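Local atomic coordinates of hemolysin BL lytic component L1 (Bacillus cereus, PDB entry 7NMQ), a protein that forms one lytic component of the hemolysin BL enterotoxin, an alpha-helical pore-forming toxin, and probably acts together with partner components to lyse host cell membranes. Residues N67-D71 / T72-Q76; V99-Q103 / K104-A108; Q182-S185 / T186-K189; D349-K352 / D353-I357; I55-N58 / Q59-S62. All blocks are in the same frame, centred on the assembly; numbering follows the deposited sequence. Where two conformers were deposited one is given.

Contact 1: N67-D71 / T72-Q76; sequences NYWLD and TAKPQ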
# COMPACT_ATOMS: atom_id res chain seq x y z
N ASN A 67 14.14 -1.31 -3.58
CA ASN A 67 14.06 -1.71 -5.00
C ASN A 67 13.33 -3.06 -5.13
O ASN A 67 12.63 -3.25 -6.12
CB ASN A 67 15.44 -1.74 -5.65
CG ASN A 67 15.89 -0.36 -6.04
OD1 ASN A 67 15.24 0.29 -6.86
ND2 ASN A 67 16.89 0.15 -5.36
N TYR A 68 13.41 -3.94 -4.14
CA TYR A 68 12.68 -5.22 -4.18
C TYR A 68 11.19 -4.89 -4.13
O TYR A 68 10.42 -5.52 -4.87
CB TYR A 68 13.00 -6.11 -2.98
CG TYR A 68 12.36 -7.46 -3.07
CD1 TYR A 68 12.96 -8.49 -3.77
CD2 TYR A 68 11.13 -7.71 -2.45
CE1 TYR A 68 12.35 -9.73 -3.85
CE2 TYR A 68 10.54 -8.96 -2.49
CZ TYR A 68 11.15 -9.97 -3.20
OH TYR A 68 10.58 -11.21 -3.27
N TRP A 69 10.77 -3.98 -3.26
CA TRP A 69 9.35 -3.54 -3.24
C TRP A 69 8.98 -3.11 -4.66
O TRP A 69 7.95 -3.58 -5.21
CB TRP A 69 9.07 -2.42 -2.23
CG TRP A 69 7.78 -1.72 -2.55
CD1 TRP A 69 7.61 -0.52 -3.16
CD2 TRP A 69 6.47 -2.31 -2.45
NE1 TRP A 69 6.28 -0.28 -3.39
CE2 TRP A 69 5.56 -1.37 -2.99
CE3 TRP A 69 6.00 -3.53 -1.96
CZ2 TRP A 69 4.18 -1.59 -3.00
CZ3 TRP A 69 4.64 -3.75 -2.01
CH2 TRP A 69 3.75 -2.80 -2.50
N LEU A 70 9.72 -2.18 -5.24
CA LEU A 70 9.29 -1.53 -6.49
C LEU A 70 9.31 -2.53 -7.64
O LEU A 70 8.41 -2.44 -8.51
CB LEU A 70 10.18 -0.33 -6.82
CG LEU A 70 10.13 0.86 -5.85
CD1 LEU A 70 11.30 1.82 -6.11
CD2 LEU A 70 8.79 1.59 -5.94
N ASP A 71 10.25 -3.45 -7.69
CA ASP A 71 10.50 -4.24 -8.90
C ASP A 71 9.96 -5.66 -8.79
O ASP A 71 9.75 -6.27 -9.84
CB ASP A 71 11.98 -4.28 -9.25
CG ASP A 71 12.58 -2.91 -9.53
OD1 ASP A 71 11.83 -1.99 -9.90
OD2 ASP A 71 13.80 -2.79 -9.41
N THR A 72 9.79 -6.18 -7.58
CA THR A 72 9.42 -7.60 -7.40
C THR A 72 8.12 -7.73 -6.58
O THR A 72 7.18 -8.37 -7.10
CB THR A 72 10.57 -8.40 -6.80
OG1 THR A 72 11.70 -8.20 -7.65
CG2 THR A 72 10.25 -9.88 -6.67
N ALA A 73 8.04 -7.18 -5.38
CA ALA A 73 6.86 -7.39 -4.51
C ALA A 73 5.64 -6.66 -5.06
O ALA A 73 4.54 -7.26 -5.19
CB ALA A 73 7.15 -6.94 -3.11
N LYS A 74 5.82 -5.41 -5.46
CA LYS A 74 4.66 -4.64 -5.95
C LYS A 74 4.01 -5.35 -7.14
O LYS A 74 2.78 -5.42 -7.18
CB LYS A 74 5.02 -3.19 -6.27
CG LYS A 74 3.84 -2.38 -6.80
CD LYS A 74 4.09 -0.92 -6.83
CE LYS A 74 5.25 -0.60 -7.74
NZ LYS A 74 5.38 0.85 -7.86
N PRO A 75 4.75 -5.75 -8.19
CA PRO A 75 4.08 -6.38 -9.33
C PRO A 75 3.26 -7.61 -8.94
O PRO A 75 2.29 -7.86 -9.62
CB PRO A 75 5.21 -6.79 -10.28
CG PRO A 75 6.34 -5.86 -9.92
CD PRO A 75 6.17 -5.49 -8.47
N GLN A 76 3.64 -8.33 -7.91
CA GLN A 76 2.82 -9.47 -7.46
C GLN A 76 1.50 -9.01 -6.85
O GLN A 76 0.45 -9.68 -7.08
CB GLN A 76 3.55 -10.36 -6.46
CG GLN A 76 4.74 -11.08 -7.06
CD GLN A 76 5.04 -12.32 -6.23
OE1 GLN A 76 4.26 -12.78 -5.39
NE2 GLN A 76 6.18 -12.89 -6.50
O HOH W 1 11.41 -9.19 -10.27
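Tyr-68 O takes two backbone bonds, from Thr-72 N and from Ala-73 N, each 2.9 Å, the donors arriving from opposite faces of its carbonyl plane. Trp-69 O receives Lys-74 N at 2.8 Å. This bond and the one from Ala-73 N span five residues and mark a pi-type turn, just ahead of a kink at Pro-75, whose nitrogen has no hydrogen to give; the short axes of 67-71 and 72-76 are inclined by 31°. With CG anti to the backbone N (chi1 -175°), the Tyr-68 ring swings along the helix, and Thr-72 CB lies over one face, 3.9 Å from its centroid, in a CH-pi contact. Trp-69 offers a face to Lys-74 CB, 3.8 Å from the centroid of its six-membered ring, while Ala-73 CB approaches Trp-69 CE3 obliquely at 3.8 Å; a methyl fits beside both rings. Lys-74 continues past the indole at about a right angle, and a bend at chi3 (61°) carries its end toward Leu-70. Asp-25 of helix 10-33 accepts from Trp-69 NE1 and forms a salt bridge with Lys-74 NZ. One carboxylate thus serves both polar ends, so that a buried lysine can keep aliphatic contact with tryptophan and probably remain charged.

Contact 2: V99-Q103 / K104-A108; sequences VETVQ and KKDKA. With EDO (1,2-ethanediol), chain E.
A Schellman motif closes helix 45-103 here, and an N-cap opens helix 107-154 almost at once, making a tight helix-helix turn at one end of the elongated bundle. Asp-106 N returns to Thr-101 O at 2.8 Å, in the carbonyl plane, and Lys-105 N reaches Val-102 O at 3.0 Å from well above that carbonyl's plane. The reversal is allowed by the positive phi of Lys-105 (54°), less favourable with a side chain than for glycine. In the last helical turn Lys-104 N bonds Glu-100 O at 2.9 Å, and the side chains of the same two residues join in a salt bridge. The lysine chain is extended beyond CG and passes obliquely along Glu-100 CG, a long flexible arm suited to an exposed helix end. Asp-106 is a classic N-cap residue: OD1 accepts from Gly-109 N and also from O2 of a 1,2-ethanediol, probably from the crystallisation liquor. Its other oxygen, OD2, stands 3.8 Å from Thr-101 CG2. The hydroxyl of that threonine turns back instead to Leu-98 O, which suits a buried polar group inside a helix. Water links Gln-103 O to Lys-105 NZ, giving a terminal carbonyl a donor from solvent. At the salt bridge, Lys-104 NZ lies 2.8 Å from Glu-100 OE2 and meets its anti lone pair, away from the other carboxylate oxygen.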
# COMPACT_ATOMS: atom_id res chain seq x y z
N VAL A 99 -26.93 -16.88 -19.78
CA VAL A 99 -28.36 -16.50 -19.95
C VAL A 99 -29.03 -17.45 -20.97
O VAL A 99 -30.18 -17.86 -20.73
CB VAL A 99 -28.49 -15.00 -20.31
CG1 VAL A 99 -29.92 -14.65 -20.72
CG2 VAL A 99 -28.05 -14.15 -19.13
N GLU A 100 -28.35 -17.75 -22.08
CA GLU A 100 -28.85 -18.63 -23.17
C GLU A 100 -29.15 -20.01 -22.59
O GLU A 100 -30.19 -20.59 -22.88
CB GLU A 100 -27.81 -18.70 -24.30
CG GLU A 100 -28.15 -19.68 -25.41
CD GLU A 100 -26.98 -19.90 -26.38
OE1 GLU A 100 -25.85 -19.32 -26.15
OE2 GLU A 100 -27.16 -20.70 -27.34
N THR A 101 -28.24 -20.55 -21.79
CA THR A 101 -28.44 -21.90 -21.25
C THR A 101 -29.65 -21.91 -20.33
O THR A 101 -30.34 -22.93 -20.28
CB THR A 101 -27.21 -22.46 -20.53
OG1 THR A 101 -26.92 -21.63 -19.40
CG2 THR A 101 -26.02 -22.60 -21.46
N VAL A 102 -29.94 -20.83 -19.63
CA VAL A 102 -31.18 -20.78 -18.82
C VAL A 102 -32.38 -20.77 -19.76
O VAL A 102 -33.36 -21.55 -19.54
CB VAL A 102 -31.19 -19.58 -17.87
CG1 VAL A 102 -32.57 -19.42 -17.24
CG2 VAL A 102 -30.08 -19.75 -16.84
N GLN A 103 -32.35 -19.94 -20.81
CA GLN A 103 -33.51 -19.81 -21.74
C GLN A 103 -33.77 -21.12 -22.50
O GLN A 103 -34.93 -21.38 -22.85
CB GLN A 103 -33.23 -18.64 -22.68
CG GLN A 103 -33.48 -17.30 -22.01
CD GLN A 103 -34.84 -17.31 -21.36
OE1 GLN A 103 -35.88 -17.29 -22.04
NE2 GLN A 103 -34.85 -17.41 -20.04
N LYS A 104 -32.73 -21.92 -22.74
CA LYS A 104 -32.82 -23.20 -23.46
C LYS A 104 -33.06 -24.35 -22.46
O LYS A 104 -33.18 -25.57 -23.00
CB LYS A 104 -31.60 -23.35 -24.38
CG LYS A 104 -31.57 -22.38 -25.55
CD LYS A 104 -30.41 -22.57 -26.52
CE LYS A 104 -30.53 -21.63 -27.70
NZ LYS A 104 -29.37 -21.73 -28.63
N LYS A 105 -33.16 -24.08 -21.19
CA LYS A 105 -33.34 -25.12 -20.15
C LYS A 105 -32.22 -26.16 -20.29
O LYS A 105 -32.47 -27.37 -20.18
CB LYS A 105 -34.75 -25.72 -20.25
CG LYS A 105 -35.84 -24.70 -19.95
CD LYS A 105 -37.21 -25.34 -19.86
CE LYS A 105 -38.30 -24.33 -19.62
NZ LYS A 105 -38.67 -23.62 -20.88
N ASP A 106 -30.99 -25.69 -20.54
CA ASP A 106 -29.77 -26.51 -20.72
C ASP A 106 -28.97 -26.52 -19.42
O ASP A 106 -28.01 -25.72 -19.25
CB ASP A 106 -28.95 -25.93 -21.86
CG ASP A 106 -27.62 -26.63 -22.05
OD1 ASP A 106 -27.41 -27.74 -21.47
OD2 ASP A 106 -26.82 -26.05 -22.81
N LYS A 107 -29.34 -27.38 -18.49
CA LYS A 107 -28.67 -27.46 -17.17
C LYS A 107 -27.19 -27.79 -17.34
O LYS A 107 -26.37 -27.21 -16.64
CB LYS A 107 -29.38 -28.44 -16.25
CG LYS A 107 -30.71 -27.95 -15.73
CD LYS A 107 -31.31 -28.95 -14.73
CE LYS A 107 -32.51 -28.36 -14.02
NZ LYS A 107 -32.99 -29.21 -12.93
N ALA A 108 -26.83 -28.71 -18.23
CA ALA A 108 -25.41 -29.13 -18.39
C ALA A 108 -24.59 -27.92 -18.81
O ALA A 108 -23.48 -27.74 -18.32
CB ALA A 108 -25.24 -30.24 -19.40
C1 EDO E . -28.93 -30.51 -19.78
O1 EDO E . -28.51 -31.22 -18.63
C2 EDO E . -28.09 -30.70 -20.97
O2 EDO E . -28.56 -30.08 -22.15
O HOH W 2 -37.17 -20.84 -21.24

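Contact 3: Q182-S185 / T186-K189; sequences QLRS and TQKK. With EDO (1,2-ethanediol), chain G.
Gln-182 and Thr-186, one turn apart on helix 173-200, are joined by both backbone and side chain. Among the hydrogen bonds, Thr-186 N gives to Gln-182 O at 3.0 Å, and Gln-182 NE2 gives to Thr-186 OG1 at 3.0 Å with an N-H...O angle of 148°, the hydroxyl slightly tilted from the amide plane. The bend of Gln-182 at chi2 (56°) brings its amide forward along the helix to the threonine. The regular helical series continues with Gln-187 N to Leu-183 O at 2.8 Å, Lys-188 N to Arg-184 O and Lys-189 N to Ser-185 O. A 1,2-ethanediol, probably from the crystallisation liquor, closes a loop within Arg-184: its O2 gives to Arg-184 O and accepts from Arg-184 NE, each at 2.8 Å. The long arginine chain bends at chi2 and chi3, bringing the guanidinium edge to the diol, and from its buried place can still reach helix 275-325. There Arg-184 NH2 bonds Thr-289, and Tyr-292 forms a cation-pi pair with Lys-188, whose NZ also bonds Tyr-27 of helix 10-33. Thr-186 and Gln-187 rest on Ile-262 of helix 247-272.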
# COMPACT_ATOMS: atom_id res chain seq x y z
N GLN A 182 8.94 12.86 16.91
CA GLN A 182 7.59 13.45 17.08
C GLN A 182 7.05 13.97 15.74
O GLN A 182 5.87 13.73 15.44
CB GLN A 182 7.55 14.57 18.12
CG GLN A 182 6.13 15.05 18.40
CD GLN A 182 5.17 13.96 18.85
OE1 GLN A 182 5.24 13.47 19.98
NE2 GLN A 182 4.26 13.55 17.98
N LEU A 183 7.85 14.71 14.99
CA LEU A 183 7.41 15.29 13.70
C LEU A 183 7.01 14.13 12.78
O LEU A 183 5.98 14.22 12.07
CB LEU A 183 8.55 16.10 13.05
CG LEU A 183 8.80 17.45 13.69
CD1 LEU A 183 10.07 18.09 13.12
CD2 LEU A 183 7.60 18.35 13.52
N ARG A 184 7.80 13.08 12.70
CA ARG A 184 7.51 11.96 11.78
C ARG A 184 6.23 11.23 12.22
O ARG A 184 5.44 10.84 11.35
CB ARG A 184 8.70 11.01 11.73
CG ARG A 184 9.88 11.54 10.92
CD ARG A 184 9.51 11.83 9.46
NE ARG A 184 8.94 10.69 8.75
CZ ARG A 184 9.61 9.63 8.34
NH1 ARG A 184 10.91 9.56 8.54
NH2 ARG A 184 8.96 8.62 7.75
N SER A 185 5.97 11.06 13.51
CA SER A 185 4.74 10.33 13.94
C SER A 185 3.51 11.23 13.70
O SER A 185 2.46 10.74 13.26
CB SER A 185 4.85 9.82 15.35
OG SER A 185 5.16 10.86 16.26
N THR A 186 3.64 12.54 13.90
CA THR A 186 2.56 13.49 13.59
C THR A 186 2.30 13.45 12.09
O THR A 186 1.14 13.44 11.66
CB THR A 186 2.87 14.89 14.11
OG1 THR A 186 3.06 14.77 15.52
CG2 THR A 186 1.81 15.92 13.81
N GLN A 187 3.36 13.48 11.30
CA GLN A 187 3.22 13.55 9.84
C GLN A 187 2.53 12.29 9.33
O GLN A 187 1.67 12.37 8.40
CB GLN A 187 4.62 13.67 9.23
CG GLN A 187 4.58 13.95 7.76
CD GLN A 187 5.94 14.14 7.15
OE1 GLN A 187 6.17 15.02 6.30
NE2 GLN A 187 6.85 13.30 7.57
N LYS A 188 2.91 11.12 9.85
CA LYS A 188 2.31 9.86 9.37
C LYS A 188 0.82 9.88 9.68
O LYS A 188 0.06 9.40 8.83
CB LYS A 188 2.99 8.69 10.08
CG LYS A 188 2.50 7.33 9.61
CD LYS A 188 3.24 6.16 10.13
CE LYS A 188 2.83 4.87 9.45
NZ LYS A 188 2.47 5.04 8.01
N LYS A 189 0.44 10.35 10.86
CA LYS A 189 -0.98 10.48 11.24
C LYS A 189 -1.71 11.39 10.25
O LYS A 189 -2.84 11.09 9.84
CB LYS A 189 -1.17 10.98 12.67
CG LYS A 189 -2.58 10.89 13.20
CD LYS A 189 -3.27 9.54 12.99
CE LYS A 189 -4.51 9.35 13.83
NZ LYS A 189 -5.65 10.15 13.34
C1 EDO G . 4.81 8.88 7.14
O1 EDO G . 4.27 9.77 6.22
C2 EDO G . 6.11 9.32 7.69
O2 EDO G . 6.13 10.35 8.66

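Contact 4: D349-K352 / D353-I357; sequences DIHK and DAEFI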
# COMPACT_ATOMS: atom_id res chain seq x y z
N ASP A 349 -18.62 -2.71 -12.64
CA ASP A 349 -18.41 -1.51 -11.79
C ASP A 349 -17.01 -1.52 -11.17
O ASP A 349 -16.52 -0.46 -10.85
CB ASP A 349 -19.50 -1.41 -10.72
CG ASP A 349 -19.25 -0.33 -9.68
OD1 ASP A 349 -19.46 0.84 -10.00
OD2 ASP A 349 -18.81 -0.68 -8.55
N ILE A 350 -16.37 -2.66 -10.98
CA ILE A 350 -15.06 -2.76 -10.30
C ILE A 350 -13.92 -2.74 -11.33
O ILE A 350 -12.78 -2.59 -10.93
CB ILE A 350 -15.03 -4.02 -9.42
CG1 ILE A 350 -14.02 -3.90 -8.29
CG2 ILE A 350 -14.80 -5.28 -10.21
CD1 ILE A 350 -14.05 -5.07 -7.36
N HIS A 351 -14.23 -2.92 -12.61
CA HIS A 351 -13.19 -3.16 -13.66
C HIS A 351 -12.16 -2.04 -13.74
O HIS A 351 -10.97 -2.32 -13.64
CB HIS A 351 -13.87 -3.29 -15.02
CG HIS A 351 -12.97 -3.77 -16.11
ND1 HIS A 351 -12.00 -3.01 -16.70
CD2 HIS A 351 -13.02 -4.93 -16.80
CE1 HIS A 351 -11.44 -3.70 -17.69
NE2 HIS A 351 -12.04 -4.89 -17.76
N LYS A 352 -12.60 -0.81 -13.96
CA LYS A 352 -11.65 0.32 -14.22
C LYS A 352 -10.77 0.57 -12.99
O LYS A 352 -9.56 0.79 -13.14
CB LYS A 352 -12.45 1.55 -14.62
CG LYS A 352 -12.96 1.48 -16.05
CD LYS A 352 -13.49 2.79 -16.52
CE LYS A 352 -14.22 2.70 -17.85
NZ LYS A 352 -14.47 4.05 -18.40
N ASP A 353 -11.34 0.44 -11.79
CA ASP A 353 -10.57 0.70 -10.54
C ASP A 353 -9.56 -0.42 -10.29
O ASP A 353 -8.42 -0.15 -9.85
CB ASP A 353 -11.56 0.97 -9.42
CG ASP A 353 -12.19 2.36 -9.57
OD1 ASP A 353 -11.53 3.27 -10.18
OD2 ASP A 353 -13.32 2.53 -9.13
N ALA A 354 -9.94 -1.68 -10.51
CA ALA A 354 -9.00 -2.80 -10.42
C ALA A 354 -7.88 -2.59 -11.44
O ALA A 354 -6.71 -2.87 -11.13
CB ALA A 354 -9.69 -4.12 -10.63
N GLU A 355 -8.22 -2.13 -12.63
CA GLU A 355 -7.25 -1.91 -13.71
C GLU A 355 -6.23 -0.88 -13.19
O GLU A 355 -5.00 -1.06 -13.36
CB GLU A 355 -7.99 -1.41 -14.94
CG GLU A 355 -7.07 -1.01 -16.04
CD GLU A 355 -6.49 -2.13 -16.86
OE1 GLU A 355 -7.15 -3.17 -16.97
OE2 GLU A 355 -5.40 -1.91 -17.46
N PHE A 356 -6.70 0.19 -12.55
CA PHE A 356 -5.82 1.25 -11.99
C PHE A 356 -4.83 0.64 -11.01
O PHE A 356 -3.60 0.93 -11.11
CB PHE A 356 -6.61 2.38 -11.36
CG PHE A 356 -5.70 3.43 -10.78
CD1 PHE A 356 -5.13 3.27 -9.53
CD2 PHE A 356 -5.36 4.56 -11.52
CE1 PHE A 356 -4.31 4.26 -8.98
CE2 PHE A 356 -4.53 5.53 -10.98
CZ PHE A 356 -4.00 5.38 -9.71
N ILE A 357 -5.32 -0.18 -10.09
CA ILE A 357 -4.45 -0.73 -9.02
C ILE A 357 -3.43 -1.70 -9.61
O ILE A 357 -2.35 -1.91 -9.00
CB ILE A 357 -5.29 -1.36 -7.89
CG1 ILE A 357 -6.11 -0.26 -7.23
CG2 ILE A 357 -4.42 -2.12 -6.89
CD1 ILE A 357 -7.09 -0.71 -6.22
O HOH W 3 -14.12 0.87 -11.48
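His-351 and Glu-355 are one turn apart near the end of helix 330-357, and Glu-355 N donates to His-351 O at 2.9 Å. Two more backbone bonds of the same kind accompany it, Ala-354 N to Ile-350 O and Phe-356 N to Lys-352 O, both 3.0 Å. The carbonyls also carry close carbon contacts: Glu-355 CB is 3.2 Å from Lys-352 O, and Ala-354 CB lies 3.5 Å from Ile-350 O. In place of a direct bond between Asp-353 N and Asp-349 O, a water intervenes, accepting from Asp-353 N at 2.8 Å and giving to Asp-349 O at 2.8 Å, so the turn is opened there, while both backbone groups keep a partner. The side chains of His-351 and Glu-355 come no closer than 4.4 Å, between CE1 and OE1, and each is held chiefly from elsewhere. CG of His-351 stands opposite its backbone N (chi1 -169°), and the ring reaches helix 45-103, where NE2 bonds Glu-89. Glu-355, bent at chi2 (78°), divides its carboxylate between Arg-82 on that same helix, through OE1, and Lys-359, through OE2. Alanine suits position 354 because a bare methyl allows close packing on Val-85 of helix 45-103 and Leu-14 of helix 10-33, while branched Ile-350 fills the space against Leu-10 and Leu-14. His-351 and Glu-355 therefore find their polar partners elsewhere, on helix 45-103 and, for Glu-355, also just beyond the end of their own helix; two basic partners on Glu-355 would favour its ionised form.

Contact 5: I55-N58 / Q59-S62; sequences IHLN and QELS
Asn-58 O is gripped twice by one residue: Ser-62 N and Ser-62 OG each donate to it at 2.9 Å, from opposite faces of the carbonyl plane. The hydroxyl gets there because it lies beside its own backbone N (chi1 -58°), and a serine is short enough to bond back to the preceding turn in a buried place. Its oxygen is also hydrogen-bonded with Asn-145 ND2 of helix 107-154. The other turns are held by Gln-59 N to Ile-55 O at 2.8 Å, Glu-60 N to His-56 O at 3.0 Å and Leu-61 N to Leu-57 O. Gln-59 and His-56 run side by side, pointing the same way, their amide and imidazole planes only 15° apart. Gln-59 OE1 lies at the ring edge, 3.5 Å from His-56 CD2, and both side chains finish on one residue of the loop: OE1 takes Val-37 N and His-56 NE2 bonds Val-37 O. In the conformer described, Glu-60 turns its OE2 to Asn-36, and Asn-58 ND2 meets Asn-152 of helix 107-154. Outward from these bonds, Ile-55 CG2 packs against Gln-59 OE1 at 3.7 Å. Polar side chains on this helix thus pair with backbone and amide groups of a loop and a second helix; the bond from NE2 to a carbonyl requires a proton on that nitrogen of His-56.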
# COMPACT_ATOMS: atom_id res chain seq x y z
N ILE A 55 26.26 0.86 9.84
CA ILE A 55 25.13 1.70 9.37
C ILE A 55 25.17 1.79 7.86
O ILE A 55 24.13 1.69 7.20
CB ILE A 55 25.17 3.07 10.05
CG1 ILE A 55 24.73 2.86 11.50
CG2 ILE A 55 24.33 4.06 9.28
CD1 ILE A 55 24.96 3.99 12.41
N HIS A 56 26.32 2.03 7.26
CA HIS A 56 26.39 2.13 5.80
C HIS A 56 25.97 0.82 5.15
O HIS A 56 25.24 0.86 4.14
CB HIS A 56 27.80 2.48 5.35
CG HIS A 56 28.12 3.90 5.64
ND1 HIS A 56 29.42 4.33 5.70
CD2 HIS A 56 27.34 4.99 5.83
CE1 HIS A 56 29.42 5.64 5.95
NE2 HIS A 56 28.16 6.08 6.04
N LEU A 57 26.34 -0.33 5.71
CA LEU A 57 25.87 -1.62 5.17
C LEU A 57 24.34 -1.71 5.35
O LEU A 57 23.67 -2.20 4.43
CB LEU A 57 26.53 -2.78 5.92
CG LEU A 57 28.03 -2.88 5.73
CD1 LEU A 57 28.60 -4.06 6.52
CD2 LEU A 57 28.42 -2.97 4.29
N ASN A 58 23.82 -1.26 6.46
CA ASN A 58 22.36 -1.28 6.68
C ASN A 58 21.68 -0.39 5.66
O ASN A 58 20.59 -0.75 5.15
CB ASN A 58 21.96 -0.78 8.05
CG ASN A 58 22.50 -1.60 9.20
OD1 ASN A 58 22.80 -2.81 9.11
ND2 ASN A 58 22.54 -0.96 10.32
N GLN A 59 22.26 0.75 5.31
CA GLN A 59 21.61 1.71 4.39
C GLN A 59 21.63 1.09 3.00
O GLN A 59 20.66 1.24 2.25
CB GLN A 59 22.28 3.09 4.41
CG GLN A 59 22.10 3.79 5.73
CD GLN A 59 22.66 5.19 5.74
OE1 GLN A 59 23.86 5.40 5.86
NE2 GLN A 59 21.79 6.14 5.57
N GLU A 60 22.72 0.44 2.61
CA GLU A 60 22.77 -0.23 1.28
C GLU A 60 21.69 -1.31 1.23
O GLU A 60 21.02 -1.44 0.20
CB GLU A 60 24.18 -0.78 1.04
CG GLU A 60 25.20 0.32 0.81
CD GLU A 60 26.59 0.04 1.33
OE1 GLU A 60 26.99 -1.14 1.44
OE2 GLU A 60 27.25 1.03 1.63
N LEU A 61 21.48 -2.06 2.31
CA LEU A 61 20.43 -3.10 2.27
C LEU A 61 19.04 -2.44 2.28
O LEU A 61 18.14 -2.96 1.63
CB LEU A 61 20.59 -4.03 3.46
CG LEU A 61 19.67 -5.24 3.45
CD1 LEU A 61 19.86 -6.08 2.19
CD2 LEU A 61 19.97 -6.06 4.68
N SER A 62 18.87 -1.29 2.92
CA SER A 62 17.57 -0.60 2.91
C SER A 62 17.24 -0.31 1.44
O SER A 62 16.06 -0.37 1.05
CB SER A 62 17.58 0.68 3.69
OG SER A 62 17.94 0.49 5.05

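Contacts 5, 1 and 2 follow one another along helix 45-103, with contact 2 at its far end, where the chain turns into helix 107-154; contacts 2 and 5 have centres 63 Å apart, on opposite sides of the chain's centre. Contact 1, its centre about 12 Å from that of the chain, combines aromatic CH-pi packing with a buried lysine. Contact 5 is mostly amide and hydroxyl chemistry against a loop and helix 107-154. Contact 2, the most peripheral, relies on capping and a salt bridge at the surface. Contacts 3 and 4 lie on helices 173-200 and 330-357; contact 3 adds a glutamine-threonine side-chain bond, whereas contact 4 sends its charged groups to partners elsewhere.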